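Local coordinates for probable benzoylformate decarboxylase (Rhodococcus jostii, PDB 7ORX), which binds thiamine diphosphate as a member of the thiamine diphosphate-dependent enzyme family, each chain being built of three alpha/beta domains, at residues R43-L48 / A416-P421; I146-L151 / G155-S160; A367-D372 / Q424-I429. All blocks are in the same frame, centred on the assembly; numbering follows the deposited sequence.

Contact 1 (R43-L48 / A416-P421); sequences RYVLGL and AQLASP
NH2 of R43 is the polar atom around which L418 gathers. CD1 and CG of L418 each lie 3.8 Å from NH2 of R43, and L418 O stands at 3.9 Å from the same nitrogen, in the guanidinium plane and at its edge. CD1 also lies near that plane, so the leucine meets the rim of the planar group and does not stack on its face. The two side chains come from opposite directions. R43 starts with CG between its backbone N and carbonyl carbon (chi1 59°) and then runs extended from CG to NE, which carries the charged end across to the helix. The second point of contact is purely apolar: CG2 of V45 and CD2 of L418 meet tip to tip at 3.9 Å. L418 is thus a fork. With CG anti to the backbone N (chi1 -177°) and chi2 at 58°, one methyl goes to the arginine and the other to the valine. The backbones stay apart, the closest CA atoms, those of V45 and L418, being 9.9 Å from each other, and the touching is done mainly by side chains. L418 gives the largest share of the 134 Å² buried here. Beyond L418 the chain turns, with S420 N bonded to Q417 O at 2.8 Å. F24 of the adjacent strand 22-25 also touches both V45 and L418, while V45 rests on M56 and Y447. On strand 43-46, L46 is tied by its backbone to S443 and Y447, and Y44 packs on P477 of the second subunit. This is an interdomain contact of the thiamine diphosphate enzyme fold: the outermost strand within this chain of the N-terminal domain's parallel sheet meets helix 409-418 of the C-terminal cofactor-binding domain.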
loop_
_atom_site.group_PDB
_atom_site.type_symbol
_atom_site.label_atom_id
_atom_site.label_comp_id
_atom_site.label_asym_id
_atom_site.label_seq_id
_atom_site.Cartn_x
_atom_site.Cartn_y
_atom_site.Cartn_z
ATOM N N ARG C 43 -34.399 4.728 3.987
ATOM C CA ARG C 43 -34.526 3.712 5.053
ATOM C C ARG C 43 -33.151 3.246 5.487
ATOM O O ARG C 43 -32.355 2.957 4.640
ATOM C CB ARG C 43 -35.448 2.556 4.664
ATOM C CG ARG C 43 -35.126 1.728 3.429
ATOM C CD ARG C 43 -36.436 0.943 3.244
ATOM N NE ARG C 43 -36.467 -0.384 2.622
ATOM C CZ ARG C 43 -36.307 -0.630 1.330
ATOM N NH1 ARG C 43 -36.052 0.353 0.489
ATOM N NH2 ARG C 43 -36.386 -1.858 0.870
ATOM N N TYR C 44 -32.903 3.229 6.790
ATOM C CA TYR C 44 -31.656 2.709 7.382
ATOM C C TYR C 44 -31.928 1.276 7.839
ATOM O O TYR C 44 -32.967 1.006 8.477
ATOM C CB TYR C 44 -31.219 3.615 8.523
ATOM C CG TYR C 44 -29.869 3.313 9.114
ATOM C CD1 TYR C 44 -28.705 3.843 8.583
ATOM C CD2 TYR C 44 -29.764 2.525 10.243
ATOM C CE1 TYR C 44 -27.468 3.604 9.170
ATOM C CE2 TYR C 44 -28.537 2.243 10.827
ATOM C CZ TYR C 44 -27.384 2.814 10.310
ATOM O OH TYR C 44 -26.189 2.517 10.911
ATOM N N VAL C 45 -31.044 0.349 7.496
ATOM C CA VAL C 45 -31.188 -1.059 7.933
ATOM C C VAL C 45 -30.011 -1.387 8.857
ATOM O O VAL C 45 -28.901 -1.501 8.411
ATOM C CB VAL C 45 -31.286 -1.990 6.719
ATOM C CG1 VAL C 45 -31.469 -3.406 7.195
ATOM C CG2 VAL C 45 -32.412 -1.612 5.770
ATOM N N LEU C 46 -30.264 -1.456 10.142
ATOM C CA LEU C 46 -29.204 -1.727 11.136
ATOM C C LEU C 46 -28.871 -3.236 11.135
ATOM O O LEU C 46 -29.799 -4.070 11.088
ATOM C CB LEU C 46 -29.732 -1.234 12.490
ATOM C CG LEU C 46 -28.907 -1.587 13.723
ATOM C CD1 LEU C 46 -27.548 -0.904 13.688
ATOM C CD2 LEU C 46 -29.666 -1.197 14.982
ATOM N N GLY C 47 -27.584 -3.556 11.185
ATOM C CA GLY C 47 -27.050 -4.897 11.474
ATOM C C GLY C 47 -26.157 -4.826 12.701
ATOM O O GLY C 47 -25.540 -3.758 12.911
ATOM N N LEU C 48 -26.145 -5.873 13.546
ATOM C CA LEU C 48 -25.471 -5.816 14.878
ATOM C C LEU C 48 -23.956 -6.008 14.749
ATOM O O LEU C 48 -23.273 -5.915 15.793
ATOM C CB LEU C 48 -26.059 -6.892 15.774
ATOM C CG LEU C 48 -27.551 -6.792 15.968
ATOM C CD1 LEU C 48 -28.023 -7.943 16.786
ATOM C CD2 LEU C 48 -27.906 -5.543 16.688
ATOM N N ALA C 416 -31.394 -10.058 0.289
ATOM C CA ALA C 416 -32.039 -10.475 -0.975
ATOM C C ALA C 416 -33.558 -10.405 -0.793
ATOM O O ALA C 416 -34.279 -10.017 -1.725
ATOM C CB ALA C 416 -31.602 -11.887 -1.325
ATOM N N GLN C 417 -34.021 -10.799 0.377
ATOM C CA GLN C 417 -35.468 -10.864 0.627
ATOM C C GLN C 417 -36.003 -9.442 0.687
ATOM O O GLN C 417 -36.994 -9.177 0.002
ATOM C CB GLN C 417 -35.804 -11.626 1.901
ATOM C CG GLN C 417 -37.301 -11.787 2.071
ATOM C CD GLN C 417 -37.908 -12.601 0.955
ATOM O OE1 GLN C 417 -37.983 -13.820 1.049
ATOM N NE2 GLN C 417 -38.322 -11.925 -0.103
ATOM N N LEU C 418 -35.332 -8.561 1.418
ATOM C CA LEU C 418 -35.680 -7.114 1.508
ATOM C C LEU C 418 -35.815 -6.497 0.112
ATOM O O LEU C 418 -36.621 -5.612 -0.068
ATOM C CB LEU C 418 -34.595 -6.412 2.321
ATOM C CG LEU C 418 -34.852 -4.940 2.569
ATOM C CD1 LEU C 418 -36.180 -4.734 3.282
ATOM C CD2 LEU C 418 -33.693 -4.303 3.321
ATOM N N ALA C 419 -35.010 -6.946 -0.834
ATOM C CA ALA C 419 -34.975 -6.434 -2.218
ATOM C C ALA C 419 -36.052 -7.101 -3.057
ATOM O O ALA C 419 -36.262 -6.663 -4.190
ATOM C CB ALA C 419 -33.629 -6.719 -2.822
ATOM N N SER C 420 -36.578 -8.227 -2.587
ATOM C CA SER C 420 -37.403 -9.165 -3.394
ATOM C C SER C 420 -38.829 -9.177 -2.857
ATOM O O SER C 420 -39.188 -10.076 -2.118
ATOM C CB SER C 420 -36.786 -10.534 -3.464
ATOM O OG SER C 420 -36.180 -10.711 -4.733
ATOM N N PRO C 421 -39.692 -8.226 -3.296
ATOM C CA PRO C 421 -41.032 -8.103 -2.740
ATOM C C PRO C 421 -41.952 -9.251 -3.195
ATOM O O PRO C 421 -42.761 -9.610 -2.406
ATOM C CB PRO C 421 -41.478 -6.724 -3.262
ATOM C CG PRO C 421 -40.797 -6.583 -4.588
ATOM C CD PRO C 421 -39.473 -7.292 -4.414
#

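Contact 2 (I146-L151 / G155-S160); sequences IHTALL and GPVYVS
A149 and G155 are joined first by a backbone hydrogen bond, G155 N to A149 O, 3.1 Å long with an N-H...O angle of 160°. The acceptor belongs to A149, the last residue of helix 138-149. A weaker kind of polar contact runs the other way: A149 CA approaches G155 O at 3.3 Å, and the 135° angle at the hydrogen fits a CA-H...O contact. The two residues therefore exchange contacts in both directions, and their CA atoms come within 5.1 Å.

The apolar part centres on V157. Its CG1, anti to the carbonyl carbon (chi1 -54°), lies 3.8 Å from A149 CB, while CG2 of V157 is 4.1 Å from that same CB. T148 adds a looser touch, its CG2 lying 4.2 Å from V157 CG1, and its hydroxyl OG1 is hydrogen-bonded to Q144 O one helical turn back.

In the beta-alpha-beta unit of strand 128-130, helix 138-149 and strand 157-162, this is the tight return from helix into strand. V157 also packs on A145, and its backbone pairs with strand 95-101, while Y158 pairs with strand 128-130.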
loop_
_atom_site.group_PDB
_atom_site.type_symbol
_atom_site.label_atom_id
_atom_site.label_comp_id
_atom_site.label_asym_id
_atom_site.label_seq_id
_atom_site.Cartn_x
_atom_site.Cartn_y
_atom_site.Cartn_z
ATOM N N ILE C 146 -19.525 6.348 -6.794
ATOM C CA ILE C 146 -20.731 5.636 -7.317
ATOM C C ILE C 146 -20.474 5.278 -8.775
ATOM O O ILE C 146 -20.713 4.139 -9.131
ATOM C CB ILE C 146 -22.005 6.463 -7.137
ATOM C CG1 ILE C 146 -22.341 6.589 -5.652
ATOM C CG2 ILE C 146 -23.158 5.877 -7.939
ATOM C CD1 ILE C 146 -23.211 7.766 -5.325
ATOM N N HIS C 147 -19.984 6.200 -9.584
ATOM C CA HIS C 147 -19.806 5.925 -11.033
ATOM C C HIS C 147 -18.823 4.773 -11.218
ATOM O O HIS C 147 -19.015 3.931 -12.128
ATOM C CB HIS C 147 -19.260 7.158 -11.742
ATOM C CG HIS C 147 -20.250 8.254 -11.868
ATOM N ND1 HIS C 147 -21.517 8.038 -12.370
ATOM C CD2 HIS C 147 -20.131 9.583 -11.612
ATOM C CE1 HIS C 147 -22.151 9.198 -12.402
ATOM N NE2 HIS C 147 -21.314 10.163 -11.943
ATOM N N THR C 148 -17.748 4.841 -10.436
ATOM C CA THR C 148 -16.642 3.849 -10.397
ATOM C C THR C 148 -17.235 2.489 -10.009
ATOM O O THR C 148 -16.941 1.523 -10.683
ATOM C CB THR C 148 -15.545 4.254 -9.403
ATOM O OG1 THR C 148 -14.995 5.523 -9.753
ATOM C CG2 THR C 148 -14.421 3.251 -9.325
ATOM N N ALA C 149 -18.022 2.391 -8.947
ATOM C CA ALA C 149 -18.637 1.106 -8.538
ATOM C C ALA C 149 -19.424 0.464 -9.694
ATOM O O ALA C 149 -19.331 -0.774 -9.794
ATOM C CB ALA C 149 -19.485 1.301 -7.322
ATOM N N LEU C 150 -20.074 1.238 -10.575
ATOM C CA LEU C 150 -20.970 0.726 -11.647
ATOM C C LEU C 150 -20.244 0.575 -12.972
ATOM O O LEU C 150 -20.870 0.146 -13.965
ATOM C CB LEU C 150 -22.157 1.663 -11.820
ATOM C CG LEU C 150 -23.078 1.730 -10.613
ATOM C CD1 LEU C 150 -23.908 2.991 -10.614
ATOM C CD2 LEU C 150 -23.978 0.515 -10.553
ATOM N N LEU C 151 -18.965 0.867 -12.986
ATOM C CA LEU C 151 -18.190 0.864 -14.257
ATOM C C LEU C 151 -17.647 -0.541 -14.466
ATOM O O LEU C 151 -17.001 -1.062 -13.562
ATOM C CB LEU C 151 -17.064 1.899 -14.147
ATOM C CG LEU C 151 -16.876 2.822 -15.339
ATOM C CD1 LEU C 151 -18.201 3.199 -15.997
ATOM C CD2 LEU C 151 -16.105 4.035 -14.864
ATOM N N GLY C 155 -17.742 -3.267 -8.999
ATOM C CA GLY C 155 -17.105 -3.679 -7.736
ATOM C C GLY C 155 -17.198 -2.645 -6.626
ATOM O O GLY C 155 -17.635 -1.515 -6.793
ATOM N N PRO C 156 -16.799 -3.053 -5.419
ATOM C CA PRO C 156 -16.903 -2.197 -4.254
ATOM C C PRO C 156 -15.852 -1.091 -4.150
ATOM O O PRO C 156 -14.706 -1.274 -4.568
ATOM C CB PRO C 156 -16.753 -3.199 -3.093
ATOM C CG PRO C 156 -15.904 -4.291 -3.656
ATOM C CD PRO C 156 -16.275 -4.390 -5.116
ATOM N N VAL C 157 -16.271 0.014 -3.543
ATOM C CA VAL C 157 -15.485 1.284 -3.414
ATOM C C VAL C 157 -15.603 1.744 -1.956
ATOM O O VAL C 157 -16.611 1.410 -1.319
ATOM C CB VAL C 157 -16.039 2.329 -4.396
ATOM C CG1 VAL C 157 -16.061 1.764 -5.789
ATOM C CG2 VAL C 157 -17.451 2.721 -4.045
ATOM N N TYR C 158 -14.632 2.474 -1.437
ATOM C CA TYR C 158 -14.618 2.889 -0.024
ATOM C C TYR C 158 -14.286 4.370 0.053
ATOM O O TYR C 158 -13.399 4.792 -0.618
ATOM C CB TYR C 158 -13.563 2.097 0.725
ATOM C CG TYR C 158 -13.421 2.371 2.201
ATOM C CD1 TYR C 158 -14.276 1.818 3.138
ATOM C CD2 TYR C 158 -12.341 3.077 2.672
ATOM C CE1 TYR C 158 -14.100 2.024 4.498
ATOM C CE2 TYR C 158 -12.137 3.285 4.024
ATOM C CZ TYR C 158 -13.009 2.739 4.947
ATOM O OH TYR C 158 -12.789 2.965 6.278
ATOM N N VAL C 159 -15.006 5.105 0.884
ATOM C CA VAL C 159 -14.835 6.559 1.083
ATOM C C VAL C 159 -14.847 6.781 2.592
ATOM O O VAL C 159 -15.865 6.448 3.199
ATOM C CB VAL C 159 -15.967 7.334 0.398
ATOM C CG1 VAL C 159 -15.806 8.804 0.674
ATOM C CG2 VAL C 159 -16.020 7.064 -1.088
ATOM N N SER C 160 -13.775 7.326 3.169
ATOM C CA SER C 160 -13.696 7.637 4.624
ATOM C C SER C 160 -13.945 9.125 4.774
ATOM O O SER C 160 -13.212 9.829 4.168
ATOM C CB SER C 160 -12.348 7.199 5.202
ATOM O OG SER C 160 -12.028 7.838 6.428
#

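Contact 3 (A367-D372 / Q424-I429); sequences AGAPDD and QVIGLI
A369 CB and CD1 of I426 form the closest touch, 3.7 Å apart, a methyl against a methyl. I426 places its CD1 there by running CG1 anti to the carbonyl carbon (chi1 -53°) and extending onward. A second, looser touch lies beside it, where P370 CG stands 4.4 Å from Q424 CB. Both pairs are apolar, and the four residues A369, P370, Q424 and I426 provide most of the modest 146 Å² buried between the segments. The CA atoms of P370 and Q424 are the nearest across the contact, at 7.4 Å.

The next shell concerns the rest of Q424. Its CB points toward P370, but the amide turns back to its own strand, where NE2 donates to V425 O at 3.0 Å with an N-H...O angle of 158°. The donor sits 43° above the carbonyl plane of V425, so it does not use a lone pair, although V425 O lies close to the plane of the Q424 amide. NE2 is also hydrogen-bonded to P450 O, so two carbonyls hold the amide and leave the aliphatic CB as the part that faces the proline. On the other segment, A369 is the first residue to leave helical geometry, which puts its CB and the P370 ring over the start of the strand.

Further out, helix 503-515 covers both pairs: F510 touches A369 and I426, and L514 touches P370 and Q424. The segment 367-372 leads from helix 358-368 toward strand 374-378, which pairs with strand 425-430 through I374 and V376, while V452 of strand 452-457 pairs with V425 and G427 on the other edge.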
loop_
_atom_site.group_PDB
_atom_site.type_symbol
_atom_site.label_atom_id
_atom_site.label_comp_id
_atom_site.label_asym_id
_atom_site.label_seq_id
_atom_site.Cartn_x
_atom_site.Cartn_y
_atom_site.Cartn_z
ATOM N N ALA C 367 -40.133 -29.774 -4.328
ATOM C CA ALA C 367 -41.578 -30.098 -4.300
ATOM C C ALA C 367 -42.379 -29.047 -3.523
ATOM O O ALA C 367 -43.534 -28.840 -3.867
ATOM C CB ALA C 367 -41.752 -31.461 -3.698
ATOM N N GLY C 368 -41.816 -28.428 -2.485
ATOM C CA GLY C 368 -42.529 -27.471 -1.603
ATOM C C GLY C 368 -42.430 -26.037 -2.074
ATOM O O GLY C 368 -43.298 -25.282 -1.757
ATOM N N ALA C 369 -41.372 -25.651 -2.773
ATOM C CA ALA C 369 -40.964 -24.239 -2.927
ATOM C C ALA C 369 -41.617 -23.687 -4.171
ATOM O O ALA C 369 -41.741 -24.394 -5.154
ATOM C CB ALA C 369 -39.470 -24.097 -3.046
ATOM N N PRO C 370 -41.961 -22.382 -4.189
ATOM C CA PRO C 370 -42.513 -21.767 -5.397
ATOM C C PRO C 370 -41.594 -21.893 -6.620
ATOM O O PRO C 370 -40.386 -21.882 -6.455
ATOM C CB PRO C 370 -42.678 -20.308 -5.008
ATOM C CG PRO C 370 -42.746 -20.313 -3.498
ATOM C CD PRO C 370 -41.875 -21.464 -3.043
ATOM N N ASP C 371 -42.203 -21.992 -7.816
ATOM C CA ASP C 371 -41.580 -21.963 -9.170
ATOM C C ASP C 371 -40.399 -20.963 -9.215
ATOM O O ASP C 371 -39.407 -21.216 -9.911
ATOM C CB ASP C 371 -42.705 -21.585 -10.152
ATOM C CG ASP C 371 -42.494 -21.835 -11.634
ATOM O OD1 ASP C 371 -42.389 -23.061 -12.009
ATOM O OD2 ASP C 371 -42.509 -20.805 -12.420
ATOM N N ASP C 372 -40.502 -19.838 -8.508
ATOM C CA ASP C 372 -39.644 -18.647 -8.711
ATOM C C ASP C 372 -38.914 -18.297 -7.417
ATOM O O ASP C 372 -38.505 -17.135 -7.265
ATOM C CB ASP C 372 -40.486 -17.458 -9.196
ATOM C CG ASP C 372 -41.557 -16.953 -8.216
ATOM O OD1 ASP C 372 -41.801 -17.612 -7.166
ATOM O OD2 ASP C 372 -42.137 -15.885 -8.486
ATOM N N GLN C 424 -39.974 -15.508 -2.955
ATOM C CA GLN C 424 -39.534 -16.080 -1.669
ATOM C C GLN C 424 -38.039 -16.357 -1.747
ATOM O O GLN C 424 -37.634 -17.089 -2.636
ATOM C CB GLN C 424 -40.279 -17.369 -1.356
ATOM C CG GLN C 424 -39.848 -17.964 -0.029
ATOM C CD GLN C 424 -40.224 -17.072 1.131
ATOM O OE1 GLN C 424 -41.397 -16.964 1.479
ATOM N NE2 GLN C 424 -39.222 -16.467 1.755
ATOM N N VAL C 425 -37.256 -15.776 -0.852
ATOM C CA VAL C 425 -35.838 -16.171 -0.668
ATOM C C VAL C 425 -35.796 -17.332 0.327
ATOM O O VAL C 425 -36.364 -17.206 1.432
ATOM C CB VAL C 425 -34.979 -14.994 -0.199
ATOM C CG1 VAL C 425 -33.578 -15.447 0.140
ATOM C CG2 VAL C 425 -34.937 -13.908 -1.253
ATOM N N ILE C 426 -35.100 -18.397 -0.048
ATOM C CA ILE C 426 -34.805 -19.550 0.834
ATOM C C ILE C 426 -33.302 -19.623 1.032
ATOM O O ILE C 426 -32.604 -19.818 0.061
ATOM C CB ILE C 426 -35.381 -20.828 0.207
ATOM C CG1 ILE C 426 -36.859 -20.632 -0.123
ATOM C CG2 ILE C 426 -35.166 -22.006 1.124
ATOM C CD1 ILE C 426 -37.441 -21.708 -0.995
ATOM N N GLY C 427 -32.836 -19.467 2.258
ATOM C CA GLY C 427 -31.429 -19.677 2.637
ATOM C C GLY C 427 -31.176 -21.145 2.896
ATOM O O GLY C 427 -32.005 -21.770 3.605
ATOM N N LEU C 428 -30.126 -21.712 2.304
ATOM C CA LEU C 428 -29.682 -23.076 2.620
ATOM C C LEU C 428 -28.266 -22.982 3.154
ATOM O O LEU C 428 -27.354 -22.914 2.340
ATOM C CB LEU C 428 -29.750 -23.892 1.335
ATOM C CG LEU C 428 -31.124 -23.980 0.690
ATOM C CD1 LEU C 428 -30.945 -24.407 -0.763
ATOM C CD2 LEU C 428 -32.039 -24.956 1.463
ATOM N N ILE C 429 -28.128 -22.909 4.466
ATOM C CA ILE C 429 -26.870 -22.546 5.165
ATOM C C ILE C 429 -26.427 -23.797 5.895
ATOM O O ILE C 429 -27.275 -24.423 6.492
ATOM C CB ILE C 429 -27.150 -21.402 6.158
ATOM C CG1 ILE C 429 -28.012 -20.291 5.546
ATOM C CG2 ILE C 429 -25.874 -20.855 6.772
ATOM C CD1 ILE C 429 -27.545 -19.795 4.212
#

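How the contacts relate
From the N terminus, 43-48 opens the loop that contact 1 closes only at 416-421. Within that span lies contact 2, a short local closure between 146-151 and 155-160 in the same sheet as strand 43-46, though the two contacts stay about 13 Å apart at their nearest atoms. Segment 367-372 then opens contact 3 before contact 1 has closed, and 424-429 closes it afterwards, so contacts 1 and 3 cross. They also touch: Q417 OE1 is 2.8 Å from V425 N, a probable hydrogen bond. Contact 1 ties the two cofactor-binding domains together, whereas contact 2 joins a helix end to a strand and contact 3 the loop after helix 358-368 to strand 425-430, on opposite sides of the chain's centre.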